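3-chlorocatechol 1,2-dioxygenase (Rhodococcus opacus, PDB 2BOY) probably catalyses intradiol cleavage of the aromatic ring of catechols, including chlorinated ones, with a bound ferric iron as cofactor. Local coordinates at residues K25-Y28 / S29-K32; F50-V53 / F54-A58; P93-D96 / D97-G100; Q126-A129 / A130-S134. One frame throughout, in Å; residues are numbered along the deposited sequence.

In the fold
All four contacts are local and follow one another along the chain, so none nests in or crosses another. Interaction 1 (25-32) turns the chain from helix 3-24 into helix 28-43, beside a bound phospholipid. Interaction 2 (50-58) joins helix 47-54 to helix 56-64, and like the first it meets the second subunit. The chain then enters the catalytic β-domain. Interaction 3 (93-100) closes a surface turn ahead of strand 102-110, while interaction 4 (126-134) folds the loop after strand 121-125 that carries an iron ligand. Interactions 3 and 4 touch through R95 and D128; interactions 2 and 4 both reach the benzhydroxamic acid.

Interaction 1: residues K25-Y28 / S29-K32; sequences KVSY and SEYK. With LPP (2-(hexadecanoyloxy)-1-[(phosphonooxy)methyl]ethyl hexadecanoate), chain K.
K25 and V26 carry the chain up to the carboxylate of E30. K25 leaves helix 3-24 with a positive phi, a break that turns the chain toward the next helix, and its exposed side chain heads off from the contact. V26 is buried, and an apolar residue suits it because I59 of the second subunit and the phospholipid pack there: V26 CG1, lying anti to the backbone N (chi1 173°), is 3.8 Å from lipid C34. E30 OE1 is a further neighbour of that methyl. S27 comes next, just ahead of helix 28-43. Its hydroxyl OG takes the N-H of E30 almost straight on, 3.1 Å from E30 N at an angle of 174°, while its own backbone N donates to E30 OE1 over 2.9 Å. That reciprocal pair is a capping box, and it satisfies an N-H of the first turn, which has no carbonyl of a preceding helical turn to bond to. A short hydroxyl and a longer carboxylate suit the two roles, since E30 must reach back along the chain. S27 N meets OE1 on its anti side, tilted somewhat out of the carboxylate plane, and the other oxygen, OE2, makes a salt bridge with R5 of the second subunit. The CG of E30 also lies 3.4 Å from the ester carbonyl oxygen O28 of the lipid. The carbonyl O of S27 then begins the helical bonding, receiving Y31 N at 2.9 Å. Y28 O does likewise for K32 N. The Y28 ring leans obliquely past Y31, and both phenol hydroxyls bond to the second subunit, that of Y28 to E56 and that of Y31 to D52.

Interaction 2: residues F50-V53 / F54-A58; sequences FLDV and FFEHA. With LPP (2-(hexadecanoyloxy)-1-[(phosphonooxy)methyl]ethyl hexadecanoate), chain B; BHO (benzhydroxamic acid), chain J.
F50 and F54 meet closely, CE2 of the first lying 3.3 Å from CD2 of the second; their side chains run across each other at about a right angle, but the ring planes meet obliquely, neither stacked nor edge-to-face. With F55 they form an aromatic cluster: the edge of the F55 ring turns toward the face of F50 in an offset edge-to-face pair, planes 82° apart. V53 completes the tight part. Its CG1, turned anti to its own backbone N (chi1 166°), sits over the centre of the F54 ring, 3.7 Å from the centroid, a CH-pi contact. Flat rings and a branched side chain suit this buried spot, where L178 of helix 174-181 packs against both F50 and F54. Replacing F54 with an alanine would probably open a gap beside F50 and leave V53 CG1 with no ring to lie on. An acyl chain of a bound phospholipid runs beside the cluster, its C40 over a face of F55 and its C44 at the edge of F50. Toward H57 the contact is looser and wetter. A water 2.7 Å from D52 O also accepts from H57 N, and the imidazole is partly exposed. Between these zones lie D52 and E56, OD1 to OE2 at 3.4 Å, two carboxylates that would repel if both are charged; Y31 of the second subunit bonds to D52, while Y28 of that subunit, Q75 N and G76 N bond to E56. L51 O, accepting F55 N and E56 N, ties helices 47-54 and 56-64. The other methyl of V53, CG2, belongs to the aromatic-ligand pocket, 3.3 Å from C4 of benzhydroxamic acid.

Interaction 3: residues P93-D96 / D97-G100; sequences PMRD and DESG
R95 and E98 clasp each other through two side-chain bonds and one from the backbone. The guanidinium presents its NE edge side-on to the carboxylate: NE reaches E98 OE1 at 2.9 Å, almost perfectly straight at 177°, and NH2 reaches E98 OE2 at 2.9 Å. Both oxygens are met on their syn sides, close to the guanidinium plane, although the two flat groups are turned 31° against each other. OE1 takes a second N-H on its anti lone pair, from R95 N at 2.8 Å, the third for the carboxylate. A single oxygen is thus held by the backbone and side chain of the same residue, which fixes the rotation of the carboxylate. Arginine suits this place because its NE and NH2 offer two donors along one edge, and glutamate because its chain can bend at chi2 (71°) and fold back to meet them. What positions the pair is the turn beneath: R95 to E98 is a type I beta turn, closed by E98 N to R95 O at 3.1 Å, with the donor well above the carbonyl plane. D97, inside that turn, sets its OD1 3.8 Å from R95 CB. M94 backs the glutamate, CB to CB at 4.0 Å, and F145 and I162 lie against both. L140 and L144 line the arginine, whose NH2 also has a long, weak ion pair with D128, from the loop that bears the iron ligand Y133. With three N-H donors around its carboxylate and a guanidinium as partner, E98 is likely to stay ionised, its charge largely balanced within this surface turn.

Interaction 4: residues Q126-A129 / A130-S134; sequences QADA and AGEYS. With FE (Fe (III) ion), chain I; BHO (benzhydroxamic acid), chain J.
D128 OD1 is gripped by two backbone N-H groups, A130 N at 2.8 Å and E132 N at 2.9 Å. They come to the oxygen from opposite faces of the carboxylate plane, the bond from E132 being much the straighter. CG of D128 stands between its backbone N and carbonyl carbon (chi1 73°), a torsion that turns the carboxylate over the backbone ahead. An aspartate suits the spot because its short chain keeps OD1 close to those amides. An alanine in its place would be likely to leave A130 N and E132 N without their shared acceptor and the turn less firmly held. The bond to A130 N makes an Asx turn, which overlaps a type I beta turn from D128 to G131 closed by G131 N to D128 O at 2.9 Å. D128 N in turn donates to E132 O, so the chain doubles back on itself within the loop between strands 121-125 and 146-150 of this intradiol dioxygenase. Glycine fits at 131, where phi is positive and a CB would press on the preceding carbonyl O. Beyond the turn, Y133 OH binds the ferric ion at 1.9 Å, alongside H191, H193 and the benzhydroxamic acid. A127, small enough to lie close against the ring, sets CB over one face of Y133, 4.0 Å from the centroid. A water that donates to Y133 OH at 2.8 Å accepts from A127 N. Q126, farther back, turns NE2 onto A127 O at 3.1 Å; NE2 also bonds to I162 O, and OE1 to T161.

Interaction 1: residues K25-Y28 / S29-K32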
loop_
_atom_site.group_PDB
_atom_site.type_symbol
_atom_site.label_atom_id
_atom_site.label_comp_id
_atom_site.label_asym_id
_atom_site.label_seq_id
_atom_site.Cartn_x
_atom_site.Cartn_y
_atom_site.Cartn_z
ATOM N N LYS A 25 -7.157 4.935 17.354
ATOM C CA LYS A 25 -6.791 3.774 18.181
ATOM C C LYS A 25 -6.899 2.472 17.382
ATOM O O LYS A 25 -7.557 1.490 17.774
ATOM C CB LYS A 25 -7.648 3.711 19.459
ATOM C CG LYS A 25 -7.728 5.014 20.233
ATOM C CD LYS A 25 -6.507 5.317 21.054
ATOM C CE LYS A 25 -6.798 6.427 22.086
ATOM N NZ LYS A 25 -8.086 6.171 22.804
ATOM N N VAL A 26 -6.253 2.466 16.220
ATOM C CA VAL A 26 -6.258 1.285 15.376
ATOM C C VAL A 26 -5.573 0.174 16.173
ATOM O O VAL A 26 -4.546 0.419 16.801
ATOM C CB VAL A 26 -5.556 1.587 14.033
ATOM C CG1 VAL A 26 -5.381 0.328 13.199
ATOM C CG2 VAL A 26 -6.325 2.708 13.254
ATOM N N SER A 27 -6.158 -1.014 16.156
ATOM C CA SER A 27 -5.726 -2.124 17.007
ATOM C C SER A 27 -4.741 -3.063 16.314
ATOM O O SER A 27 -4.504 -2.939 15.104
ATOM C CB SER A 27 -6.943 -2.914 17.460
ATOM O OG SER A 27 -7.445 -3.753 16.412
ATOM N N TYR A 28 -4.168 -4.014 17.068
ATOM C CA TYR A 28 -3.231 -4.961 16.470
ATOM C C TYR A 28 -4.013 -5.869 15.542
ATOM O O TYR A 28 -3.501 -6.331 14.504
ATOM C CB TYR A 28 -2.473 -5.778 17.556
ATOM C CG TYR A 28 -1.013 -5.373 17.722
ATOM C CD1 TYR A 28 -0.084 -5.636 16.728
ATOM C CD2 TYR A 28 -0.573 -4.738 18.868
ATOM C CE1 TYR A 28 1.261 -5.273 16.864
ATOM C CE2 TYR A 28 0.786 -4.360 19.017
ATOM C CZ TYR A 28 1.689 -4.655 18.008
ATOM O OH TYR A 28 3.034 -4.299 18.102
ATOM N N SER A 29 -5.278 -6.140 15.911
ATOM C CA SER A 29 -6.097 -7.035 15.110
ATOM C C SER A 29 -6.400 -6.395 13.725
ATOM O O SER A 29 -6.332 -7.054 12.680
ATOM C CB SER A 29 -7.398 -7.394 15.857
ATOM O OG SER A 29 -8.279 -8.032 14.941
ATOM N N GLU A 30 -6.761 -5.127 13.752
ATOM C CA GLU A 30 -6.941 -4.306 12.553
ATOM C C GLU A 30 -5.650 -4.223 11.699
ATOM O O GLU A 30 -5.725 -4.363 10.477
ATOM C CB GLU A 30 -7.443 -2.915 12.954
ATOM C CG GLU A 30 -8.883 -2.986 13.500
ATOM C CD GLU A 30 -9.369 -1.709 14.154
ATOM O OE1 GLU A 30 -8.549 -0.898 14.590
ATOM O OE2 GLU A 30 -10.601 -1.506 14.217
ATOM N N TYR A 31 -4.502 -4.009 12.355
ATOM C CA TYR A 31 -3.181 -3.989 11.685
ATOM C C TYR A 31 -2.907 -5.323 10.977
ATOM O O TYR A 31 -2.484 -5.325 9.830
ATOM C CB TYR A 31 -2.097 -3.785 12.726
ATOM C CG TYR A 31 -0.678 -3.676 12.207
ATOM C CD1 TYR A 31 0.308 -4.609 12.607
ATOM C CD2 TYR A 31 -0.297 -2.631 11.382
ATOM C CE1 TYR A 31 1.663 -4.489 12.155
ATOM C CE2 TYR A 31 1.032 -2.503 10.944
ATOM C CZ TYR A 31 2.001 -3.440 11.330
ATOM O OH TYR A 31 3.304 -3.285 10.900
ATOM N N LYS A 32 -3.155 -6.446 11.661
ATOM C CA LYS A 32 -2.949 -7.762 11.045
ATOM C C LYS A 32 -3.895 -8.017 9.874
ATOM O O LYS A 32 -3.476 -8.553 8.839
ATOM C CB LYS A 32 -3.034 -8.898 12.082
ATOM C CG LYS A 32 -1.857 -8.904 13.063
ATOM C CD LYS A 32 -2.161 -9.759 14.313
ATOM C CE LYS A 32 -1.111 -9.557 15.418
ATOM N NZ LYS A 32 0.177 -10.212 15.025
HETATM C C6 LPP K . -12.234 -7.241 8.576
HETATM C C7 LPP K . -11.565 -6.271 7.597
HETATM C C8 LPP K . -10.497 -5.481 8.364
HETATM O O9 LPP K . -10.970 -7.006 6.490
HETATM O O27 LPP K . -10.792 -4.081 8.438
HETATM C C11 LPP K . -10.902 -6.305 5.177
HETATM O O10 LPP K . -11.145 -6.953 4.161
HETATM C C12 LPP K . -10.538 -4.824 5.051
HETATM C C13 LPP K . -9.026 -4.634 4.962
HETATM C C14 LPP K . -8.594 -3.221 5.345
HETATM C C15 LPP K . -7.311 -2.816 4.622
HETATM C C16 LPP K . -7.046 -1.320 4.738
HETATM C C17 LPP K . -5.619 -0.960 4.367
HETATM C C18 LPP K . -5.579 0.343 3.590
HETATM C C19 LPP K . -4.466 1.256 4.108
HETATM C C20 LPP K . -4.732 2.733 3.775
HETATM C C21 LPP K . -4.395 3.071 2.330
HETATM C C29 LPP K . -10.226 -3.499 9.652
HETATM O O28 LPP K . -9.920 -4.247 10.570
HETATM C C30 LPP K . -10.054 -1.995 9.796
HETATM C C31 LPP K . -8.954 -1.490 8.868
HETATM C C32 LPP K . -8.086 -0.411 9.518
HETATM C C33 LPP K . -6.938 -0.029 8.600
HETATM C C34 LPP K . -5.703 0.414 9.382
HETATM C C35 LPP K . -4.488 0.456 8.476
HETATM C C36 LPP K . -3.186 0.442 9.270
HETATM C C37 LPP K . -2.037 -0.085 8.409
HETATM C C38 LPP K . -1.404 1.047 7.615
HETATM C C39 LPP K . -0.951 0.588 6.233
HETATM C C40 LPP K . -0.357 1.767 5.467
HETATM C C41 LPP K . -0.464 1.569 3.965
HETATM C C42 LPP K . 0.832 1.941 3.252
HETATM C C43 LPP K . 0.912 1.233 1.899
#

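Interaction 2: residues F50-V53 / F54-A58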
loop_
_atom_site.group_PDB
_atom_site.type_symbol
_atom_site.label_atom_id
_atom_site.label_comp_id
_atom_site.label_asym_id
_atom_site.label_seq_id
_atom_site.Cartn_x
_atom_site.Cartn_y
_atom_site.Cartn_z
ATOM N N PHE A 50 -6.355 -0.726 -7.579
ATOM C CA PHE A 50 -6.506 -0.059 -6.291
ATOM C C PHE A 50 -6.029 1.383 -6.369
ATOM O O PHE A 50 -6.732 2.316 -5.939
ATOM C CB PHE A 50 -5.687 -0.805 -5.228
ATOM C CG PHE A 50 -5.650 -0.103 -3.906
ATOM C CD1 PHE A 50 -4.443 0.377 -3.396
ATOM C CD2 PHE A 50 -6.806 0.135 -3.192
ATOM C CE1 PHE A 50 -4.405 1.023 -2.161
ATOM C CE2 PHE A 50 -6.772 0.817 -1.970
ATOM C CZ PHE A 50 -5.561 1.255 -1.473
ATOM N N LEU A 51 -4.813 1.560 -6.899
ATOM C CA LEU A 51 -4.245 2.900 -6.947
ATOM C C LEU A 51 -5.060 3.800 -7.871
ATOM O O LEU A 51 -5.313 4.969 -7.531
ATOM C CB LEU A 51 -2.792 2.838 -7.434
ATOM C CG LEU A 51 -1.905 2.033 -6.449
ATOM C CD1 LEU A 51 -0.516 1.815 -7.080
ATOM C CD2 LEU A 51 -1.820 2.706 -5.085
ATOM N N ASP A 52 -5.462 3.254 -9.026
ATOM C CA ASP A 52 -6.230 4.031 -9.997
ATOM C C ASP A 52 -7.608 4.415 -9.469
ATOM O O ASP A 52 -8.090 5.512 -9.798
ATOM C CB ASP A 52 -6.377 3.308 -11.333
ATOM C CG ASP A 52 -5.109 3.370 -12.162
ATOM O OD1 ASP A 52 -4.099 3.996 -11.735
ATOM O OD2 ASP A 52 -5.029 2.780 -13.251
ATOM N N VAL A 53 -8.221 3.568 -8.636
ATOM C CA VAL A 53 -9.502 3.936 -8.003
ATOM C C VAL A 53 -9.335 5.138 -7.046
ATOM O O VAL A 53 -10.054 6.151 -7.138
ATOM C CB VAL A 53 -10.152 2.743 -7.276
ATOM C CG1 VAL A 53 -11.299 3.191 -6.333
ATOM C CG2 VAL A 53 -10.709 1.786 -8.304
ATOM N N PHE A 54 -8.362 5.034 -6.146
ATOM C CA PHE A 54 -8.290 5.953 -5.013
ATOM C C PHE A 54 -7.355 7.140 -5.157
ATOM O O PHE A 54 -7.543 8.165 -4.480
ATOM C CB PHE A 54 -7.927 5.156 -3.746
ATOM C CG PHE A 54 -9.055 4.266 -3.280
ATOM C CD1 PHE A 54 -10.204 4.833 -2.767
ATOM C CD2 PHE A 54 -8.977 2.887 -3.403
ATOM C CE1 PHE A 54 -11.261 4.010 -2.331
ATOM C CE2 PHE A 54 -10.028 2.074 -3.004
ATOM C CZ PHE A 54 -11.151 2.648 -2.452
ATOM N N PHE A 55 -6.345 6.998 -6.004
ATOM C CA PHE A 55 -5.275 8.004 -6.074
ATOM C C PHE A 55 -5.054 8.636 -7.427
ATOM O O PHE A 55 -4.578 9.774 -7.472
ATOM C CB PHE A 55 -3.954 7.445 -5.566
ATOM C CG PHE A 55 -4.052 6.896 -4.199
ATOM C CD1 PHE A 55 -3.995 5.532 -3.997
ATOM C CD2 PHE A 55 -4.272 7.743 -3.103
ATOM C CE1 PHE A 55 -4.142 4.997 -2.694
ATOM C CE2 PHE A 55 -4.424 7.212 -1.809
ATOM C CZ PHE A 55 -4.362 5.844 -1.610
ATOM N N GLU A 56 -5.329 7.938 -8.537
ATOM C CA GLU A 56 -5.006 8.556 -9.839
ATOM C C GLU A 56 -5.701 9.918 -10.064
ATOM O O GLU A 56 -5.097 10.823 -10.654
ATOM C CB GLU A 56 -5.206 7.603 -11.040
ATOM C CG GLU A 56 -4.556 8.087 -12.345
ATOM C CD GLU A 56 -4.994 7.364 -13.610
ATOM O OE1 GLU A 56 -4.628 7.863 -14.710
ATOM O OE2 GLU A 56 -5.719 6.346 -13.545
ATOM N N HIS A 57 -6.969 10.065 -9.639
ATOM C CA HIS A 57 -7.634 11.374 -9.775
ATOM C C HIS A 57 -6.791 12.538 -9.214
ATOM O O HIS A 57 -6.743 13.635 -9.812
ATOM C CB HIS A 57 -9.051 11.386 -9.166
ATOM C CG HIS A 57 -9.072 11.352 -7.669
ATOM N ND1 HIS A 57 -9.118 12.503 -6.899
ATOM C CD2 HIS A 57 -9.033 10.312 -6.797
ATOM C CE1 HIS A 57 -9.117 12.167 -5.618
ATOM N NE2 HIS A 57 -9.069 10.844 -5.531
ATOM N N ALA A 58 -6.156 12.310 -8.062
ATOM C CA ALA A 58 -5.322 13.355 -7.435
ATOM C C ALA A 58 -4.085 13.630 -8.284
ATOM O O ALA A 58 -3.666 14.777 -8.452
ATOM C CB ALA A 58 -4.897 12.947 -6.006
HETATM C C7 LPP B . 12.368 4.681 -8.720
HETATM O O9 LPP B . 12.954 4.989 -7.443
HETATM O O27 LPP B . 12.146 7.995 -8.140
HETATM C C11 LPP B . 12.650 3.956 -6.431
HETATM O O10 LPP B . 13.575 3.353 -5.900
HETATM C C12 LPP B . 11.221 3.647 -6.024
HETATM C C13 LPP B . 10.633 4.823 -5.244
HETATM C C14 LPP B . 9.868 4.346 -4.016
HETATM C C15 LPP B . 8.395 4.723 -4.125
HETATM C C16 LPP B . 7.744 4.725 -2.754
HETATM C C17 LPP B . 6.245 4.664 -2.871
HETATM C C18 LPP B . 5.638 4.716 -1.492
HETATM C C19 LPP B . 4.152 4.439 -1.528
HETATM C C20 LPP B . 3.408 5.407 -0.611
HETATM C C21 LPP B . 3.998 5.432 0.792
HETATM C C22 LPP B . 3.300 4.434 1.705
HETATM C C23 LPP B . 2.687 5.151 2.887
HETATM C C24 LPP B . 1.342 5.731 2.491
HETATM C C29 LPP B . 11.106 7.678 -7.573
HETATM C C30 LPP B . 9.921 8.615 -7.557
HETATM C C31 LPP B . 9.080 8.337 -6.315
HETATM C C32 LPP B . 8.708 9.631 -5.602
HETATM C C33 LPP B . 7.741 9.380 -4.445
HETATM C C34 LPP B . 6.294 9.500 -4.918
HETATM C C35 LPP B . 5.328 8.989 -3.866
HETATM C C36 LPP B . 3.905 9.136 -4.367
HETATM C C37 LPP B . 3.088 7.927 -4.043
HETATM C C38 LPP B . 1.725 7.993 -4.731
HETATM C C39 LPP B . 1.021 6.650 -4.604
HETATM C C40 LPP B . 0.326 6.494 -3.245
HETATM C C41 LPP B . 0.416 5.042 -2.767
HETATM C C42 LPP B . -0.408 4.763 -1.501
HETATM C C43 LPP B . -0.728 3.265 -1.387
HETATM C C44 LPP B . -1.282 2.864 -0.028
HETATM C C1 BHO J . -11.577 2.698 -14.151
HETATM C C2 BHO J . -10.900 3.732 -13.342
HETATM C C3 BHO J . -10.463 3.397 -12.059
HETATM C C4 BHO J . -10.699 2.102 -11.570
HETATM C C5 BHO J . -11.344 1.146 -12.336
HETATM C C6 BHO J . -11.798 1.436 -13.624
HETATM C C BHO J . -12.041 3.060 -15.527
HETATM O O1 BHO J . -12.308 4.201 -15.716
HETATM N N BHO J . -12.229 2.229 -16.531
HETATM O O2 BHO J . -11.411 1.368 -16.894
HETATM O O HOH W 1 -8.787 8.046 -9.299
#

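Interaction 3: residues P93-D96 / D97-G100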
loop_
_atom_site.group_PDB
_atom_site.type_symbol
_atom_site.label_atom_id
_atom_site.label_comp_id
_atom_site.label_asym_id
_atom_site.label_seq_id
_atom_site.Cartn_x
_atom_site.Cartn_y
_atom_site.Cartn_z
ATOM N N PRO A 93 -16.116 -2.320 -32.349
ATOM C CA PRO A 93 -16.270 -3.783 -32.464
ATOM C C PRO A 93 -17.338 -4.308 -31.525
ATOM O O PRO A 93 -17.257 -4.093 -30.298
ATOM C CB PRO A 93 -14.866 -4.331 -32.163
ATOM C CG PRO A 93 -13.906 -3.178 -32.605
ATOM C CD PRO A 93 -14.704 -1.930 -32.073
ATOM N N MET A 94 -18.395 -4.889 -32.132
ATOM C CA MET A 94 -19.550 -5.335 -31.377
ATOM C C MET A 94 -19.986 -6.709 -31.907
ATOM O O MET A 94 -19.746 -7.036 -33.069
ATOM C CB MET A 94 -20.702 -4.336 -31.575
ATOM C CG MET A 94 -20.459 -3.037 -30.870
ATOM S SD MET A 94 -21.788 -1.881 -31.001
ATOM C CE MET A 94 -21.508 -1.263 -32.622
ATOM N N ARG A 95 -20.644 -7.485 -31.061
ATOM C CA ARG A 95 -21.105 -8.807 -31.480
ATOM C C ARG A 95 -22.332 -8.653 -32.369
ATOM O O ARG A 95 -23.004 -7.630 -32.298
ATOM C CB ARG A 95 -21.448 -9.656 -30.257
ATOM C CG ARG A 95 -20.147 -10.072 -29.515
ATOM C CD ARG A 95 -20.353 -10.461 -28.067
ATOM N NE ARG A 95 -20.690 -9.345 -27.169
ATOM C CZ ARG A 95 -20.694 -9.463 -25.844
ATOM N NH1 ARG A 95 -20.400 -10.636 -25.280
ATOM N NH2 ARG A 95 -21.000 -8.437 -25.070
ATOM N N ASP A 96 -22.640 -9.671 -33.188
ATOM C CA ASP A 96 -23.824 -9.568 -34.055
ATOM C C ASP A 96 -25.138 -9.382 -33.294
ATOM O O ASP A 96 -26.129 -8.918 -33.873
ATOM C CB ASP A 96 -23.988 -10.702 -35.092
ATOM C CG ASP A 96 -23.798 -12.102 -34.528
ATOM O OD1 ASP A 96 -23.995 -12.348 -33.321
ATOM O OD2 ASP A 96 -23.474 -13.054 -35.277
ATOM N N ASP A 97 -25.160 -9.709 -32.015
ATOM C CA ASP A 97 -26.387 -9.528 -31.233
ATOM C C ASP A 97 -26.163 -8.612 -30.031
ATOM O O ASP A 97 -26.803 -8.755 -28.984
ATOM C CB ASP A 97 -26.955 -10.890 -30.794
ATOM C CG ASP A 97 -26.008 -11.675 -29.904
ATOM O OD1 ASP A 97 -24.840 -11.216 -29.642
ATOM O OD2 ASP A 97 -26.340 -12.786 -29.437
ATOM N N GLU A 98 -25.225 -7.679 -30.182
ATOM C CA GLU A 98 -24.835 -6.817 -29.060
ATOM C C GLU A 98 -26.036 -6.081 -28.494
ATOM O O GLU A 98 -26.771 -5.450 -29.241
ATOM C CB GLU A 98 -23.766 -5.819 -29.529
ATOM C CG GLU A 98 -23.007 -5.152 -28.401
ATOM C CD GLU A 98 -22.068 -6.102 -27.706
ATOM O OE1 GLU A 98 -21.289 -6.794 -28.407
ATOM O OE2 GLU A 98 -22.119 -6.153 -26.446
ATOM N N SER A 99 -26.274 -6.177 -27.187
ATOM C CA SER A 99 -27.397 -5.429 -26.618
ATOM C C SER A 99 -27.013 -4.009 -26.205
ATOM O O SER A 99 -25.824 -3.693 -26.127
ATOM C CB SER A 99 -28.037 -6.168 -25.450
ATOM O OG SER A 99 -27.125 -6.299 -24.396
ATOM N N GLY A 100 -28.036 -3.191 -25.936
ATOM C CA GLY A 100 -27.877 -1.808 -25.504
ATOM C C GLY A 100 -28.425 -0.801 -26.505
ATOM O O GLY A 100 -28.793 -1.155 -27.613
#

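Interaction 4: residues Q126-A129 / A130-S134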
loop_
_atom_site.group_PDB
_atom_site.type_symbol
_atom_site.label_atom_id
_atom_site.label_comp_id
_atom_site.label_asym_id
_atom_site.label_seq_id
_atom_site.Cartn_x
_atom_site.Cartn_y
_atom_site.Cartn_z
ATOM N N GLN A 126 -14.353 1.260 -23.981
ATOM C CA GLN A 126 -15.515 1.432 -23.140
ATOM C C GLN A 126 -15.948 0.036 -22.744
ATOM O O GLN A 126 -15.561 -0.947 -23.382
ATOM C CB GLN A 126 -16.659 2.132 -23.915
ATOM C CG GLN A 126 -17.233 1.246 -25.086
ATOM C CD GLN A 126 -18.474 1.830 -25.693
ATOM O OE1 GLN A 126 -18.405 2.607 -26.642
ATOM N NE2 GLN A 126 -19.635 1.429 -25.166
ATOM N N ALA A 127 -16.799 -0.012 -21.729
ATOM C CA ALA A 127 -17.447 -1.235 -21.299
ATOM C C ALA A 127 -18.664 -1.503 -22.167
ATOM O O ALA A 127 -19.163 -0.615 -22.843
ATOM C CB ALA A 127 -17.871 -1.098 -19.830
ATOM N N ASP A 128 -19.165 -2.745 -22.120
ATOM C CA ASP A 128 -20.348 -3.081 -22.874
ATOM C C ASP A 128 -21.596 -2.727 -22.061
ATOM O O ASP A 128 -21.503 -2.107 -20.997
ATOM C CB ASP A 128 -20.320 -4.584 -23.303
ATOM C CG ASP A 128 -20.569 -5.546 -22.143
ATOM O OD1 ASP A 128 -20.773 -5.133 -20.974
ATOM O OD2 ASP A 128 -20.547 -6.773 -22.319
ATOM N N ALA A 129 -22.780 -3.097 -22.581
ATOM C CA ALA A 129 -24.035 -2.749 -21.921
ATOM C C ALA A 129 -24.253 -3.493 -20.597
ATOM O O ALA A 129 -25.181 -3.148 -19.837
ATOM C CB ALA A 129 -25.283 -2.973 -22.894
ATOM N N ALA A 130 -23.428 -4.490 -20.312
ATOM C CA ALA A 130 -23.425 -5.114 -18.993
ATOM C C ALA A 130 -22.323 -4.579 -18.063
ATOM O O ALA A 130 -22.128 -5.095 -16.967
ATOM C CB ALA A 130 -23.399 -6.693 -19.089
ATOM N N GLY A 131 -21.590 -3.532 -18.492
ATOM C CA GLY A 131 -20.477 -3.053 -17.665
ATOM C C GLY A 131 -19.176 -3.871 -17.701
ATOM O O GLY A 131 -18.350 -3.759 -16.784
ATOM N N GLU A 132 -18.958 -4.656 -18.750
ATOM C CA GLU A 132 -17.751 -5.486 -18.833
ATOM C C GLU A 132 -16.803 -4.966 -19.913
ATOM O O GLU A 132 -17.247 -4.553 -20.975
ATOM C CB GLU A 132 -18.103 -6.929 -19.222
ATOM C CG GLU A 132 -19.058 -7.662 -18.246
ATOM C CD GLU A 132 -18.419 -7.856 -16.879
ATOM O OE1 GLU A 132 -17.274 -8.339 -16.822
ATOM O OE2 GLU A 132 -19.049 -7.513 -15.850
ATOM N N TYR A 133 -15.504 -5.068 -19.655
ATOM C CA TYR A 133 -14.503 -4.734 -20.651
ATOM C C TYR A 133 -13.879 -5.957 -21.299
ATOM O O TYR A 133 -13.621 -6.939 -20.617
ATOM C CB TYR A 133 -13.371 -3.983 -19.970
ATOM C CG TYR A 133 -13.665 -2.515 -19.662
ATOM C CD1 TYR A 133 -14.192 -2.141 -18.424
ATOM C CD2 TYR A 133 -13.407 -1.516 -20.610
ATOM C CE1 TYR A 133 -14.430 -0.782 -18.126
ATOM C CE2 TYR A 133 -13.637 -0.128 -20.296
ATOM C CZ TYR A 133 -14.131 0.198 -19.061
ATOM O OH TYR A 133 -14.382 1.504 -18.768
ATOM N N SER A 134 -13.587 -5.881 -22.591
ATOM C CA SER A 134 -12.794 -6.911 -23.235
ATOM C C SER A 134 -11.376 -6.988 -22.609
ATOM O O SER A 134 -10.882 -5.997 -21.991
ATOM C CB SER A 134 -12.763 -6.756 -24.784
ATOM O OG SER A 134 -12.067 -5.582 -25.196
HETATM FE FE FE I . -13.579 2.684 -17.479
HETATM C C1 BHO J . -11.577 2.698 -14.151
HETATM C C2 BHO J . -10.900 3.732 -13.342
HETATM C C3 BHO J . -10.463 3.397 -12.059
HETATM C C4 BHO J . -10.699 2.102 -11.570
HETATM C C5 BHO J . -11.344 1.146 -12.336
HETATM C C6 BHO J . -11.798 1.436 -13.624
HETATM C C BHO J . -12.041 3.060 -15.527
HETATM O O1 BHO J . -12.308 4.201 -15.716
HETATM N N BHO J . -12.229 2.229 -16.531
HETATM O O2 BHO J . -11.411 1.368 -16.894
HETATM O O HOH W 2 -14.047 -3.199 -23.856
HETATM O O HOH W 3 -16.771 2.289 -19.932
#